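Local atomic coordinates of rutinosidase (Aspergillus niger, PDB entry 6I1A), a protein that hydrolyses beta-glycosidic bonds as a secreted family 5 glycoside hydrolase, a rutinosidase also classed as an exo-1,3-beta-glucosidase probably acting on cell-wall glucans. Residues Asn23-Gly28 / Thr89-Pro94. Residues are numbered along the deposited sequence; the frame is centred on the assembly and turned at random. Where two conformers were deposited one is given.
Sequences NGVNLG and TVLRIP. With EDO (1,2-ethanediol), chain L.
Asn26 and Arg92 stand side by side on neighbouring parallel strands, both reaching into the interior of the barrel. Arg92 starts with CB 3.4 Å from Asn26 OD1; CG, set anti to the backbone N (chi1 177°), and then CD pass the same oxygen. The chain runs extended to NE, and at the guanidinium edge NH1 bonds Asn26 OD1 at 2.9 Å. The amide and guanidinium planes stand 85° apart; OD1 lies near the guanidinium plane, while NH1 sits 26° off the carbonyl plane. Salt bridges from NE to Glu190, NH1 to Glu303 and NH2 to Asp264 join this bond in fixing the rotation of the guanidinium. Asparagine suits its place because OD1 accepts while ND2 donates to Gly302 O and Tyr337 O.

Arg92 straddles Asn26 in the parallel ladder: its N donates to Val25 O at 2.9 Å, and its O accepts from Leu27 N. Gly24, lacking a side chain, lets its CA approach Val90 O to 3.0 Å. On the opposite face Val25 CG1 touches Leu91 CD2 at 3.9 Å, and just past the strand end Leu27 CD1 lies alongside Ile93 CG1; these branched side chains fill the layer beneath helices 77-85 and 113-128. One water bridges Leu27 O and Pro94 O.

Parallel neighbours joined through intervening helices, with polar side chains such as Asn26 and Arg92 directed into the barrel and aliphatic ones packed under the helices, are characteristic of the TIM barrel of glycoside hydrolase family 5.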
# COMPACT_ATOMS: atom_id res chain seq x y z
N ASN A 23 -13.65 20.17 -11.86
CA ASN A 23 -12.54 19.46 -12.53
C ASN A 23 -11.56 20.53 -12.98
O ASN A 23 -11.93 21.51 -13.65
CB ASN A 23 -13.03 18.60 -13.71
CG ASN A 23 -13.93 17.46 -13.25
OD1 ASN A 23 -13.93 17.08 -12.10
ND2 ASN A 23 -14.70 16.91 -14.19
N GLY A 24 -10.32 20.32 -12.61
CA GLY A 24 -9.25 21.28 -12.82
C GLY A 24 -8.03 20.71 -13.48
O GLY A 24 -7.94 19.54 -13.89
N VAL A 25 -7.03 21.56 -13.56
CA VAL A 25 -5.68 21.19 -13.99
C VAL A 25 -4.63 21.92 -13.14
O VAL A 25 -4.86 23.07 -12.70
CB VAL A 25 -5.55 21.48 -15.51
CG1 VAL A 25 -5.46 22.96 -15.83
CG2 VAL A 25 -4.39 20.72 -16.10
N ASN A 26 -3.48 21.28 -13.04
CA ASN A 26 -2.27 21.95 -12.53
C ASN A 26 -1.60 22.70 -13.64
O ASN A 26 -1.57 22.24 -14.79
CB ASN A 26 -1.27 20.96 -11.98
CG ASN A 26 -1.72 20.40 -10.64
OD1 ASN A 26 -1.38 21.02 -9.61
ND2 ASN A 26 -2.51 19.32 -10.63
N LEU A 27 -1.09 23.89 -13.31
CA LEU A 27 -0.17 24.62 -14.20
C LEU A 27 1.24 24.32 -13.72
O LEU A 27 2.00 25.25 -13.31
CB LEU A 27 -0.53 26.11 -14.24
CG LEU A 27 -1.93 26.49 -14.64
CD1 LEU A 27 -2.10 28.00 -14.69
CD2 LEU A 27 -2.35 25.88 -15.98
N GLY A 28 1.64 23.06 -13.69
CA GLY A 28 2.95 22.67 -13.23
C GLY A 28 4.04 22.94 -14.24
O GLY A 28 3.78 23.14 -15.42
N THR A 89 -12.57 24.21 -14.70
CA THR A 89 -13.10 25.29 -13.86
C THR A 89 -12.22 25.57 -12.63
O THR A 89 -12.56 26.48 -11.85
CB THR A 89 -14.49 24.99 -13.34
OG1 THR A 89 -14.48 23.81 -12.56
CG2 THR A 89 -15.49 24.84 -14.47
N VAL A 90 -11.09 24.88 -12.46
CA VAL A 90 -10.16 25.09 -11.32
C VAL A 90 -8.74 25.07 -11.85
O VAL A 90 -8.42 24.17 -12.68
CB VAL A 90 -10.33 23.99 -10.28
CG1 VAL A 90 -9.33 24.14 -9.15
CG2 VAL A 90 -11.74 23.97 -9.75
N LEU A 91 -7.90 25.99 -11.41
CA LEU A 91 -6.48 25.99 -11.71
C LEU A 91 -5.71 25.81 -10.43
O LEU A 91 -5.87 26.65 -9.52
CB LEU A 91 -6.03 27.27 -12.42
CG LEU A 91 -6.74 27.62 -13.74
CD1 LEU A 91 -6.36 28.99 -14.24
CD2 LEU A 91 -6.50 26.56 -14.78
N ARG A 92 -4.92 24.77 -10.32
CA ARG A 92 -3.97 24.64 -9.20
C ARG A 92 -2.64 25.11 -9.70
O ARG A 92 -2.15 24.65 -10.77
CB ARG A 92 -3.89 23.20 -8.72
CG ARG A 92 -2.87 23.01 -7.61
CD ARG A 92 -3.05 21.70 -6.88
NE ARG A 92 -2.15 21.43 -5.77
CZ ARG A 92 -1.00 20.77 -5.82
NH1 ARG A 92 -0.48 20.32 -6.97
NH2 ARG A 92 -0.38 20.50 -4.67
N ILE A 93 -2.01 26.07 -9.02
CA ILE A 93 -0.80 26.75 -9.48
C ILE A 93 0.34 26.54 -8.51
O ILE A 93 0.45 27.26 -7.48
CB ILE A 93 -1.04 28.24 -9.80
CG1 ILE A 93 -2.29 28.47 -10.64
CG2 ILE A 93 0.21 28.78 -10.43
CD1 ILE A 93 -2.57 29.89 -11.02
N PRO A 94 1.23 25.57 -8.76
CA PRO A 94 2.42 25.35 -7.94
C PRO A 94 3.41 26.50 -8.14
O PRO A 94 3.72 26.88 -9.26
CB PRO A 94 3.00 24.02 -8.46
CG PRO A 94 1.82 23.36 -9.10
CD PRO A 94 1.04 24.48 -9.74
C1 EDO L . -12.80 18.73 -17.69
O1 EDO L . -11.76 18.72 -18.58
C2 EDO L . -13.85 17.75 -17.97
O2 EDO L . -14.78 17.73 -16.86
O HOH W 1 -15.29 21.54 -13.88
O HOH W 2 4.19 26.02 -11.87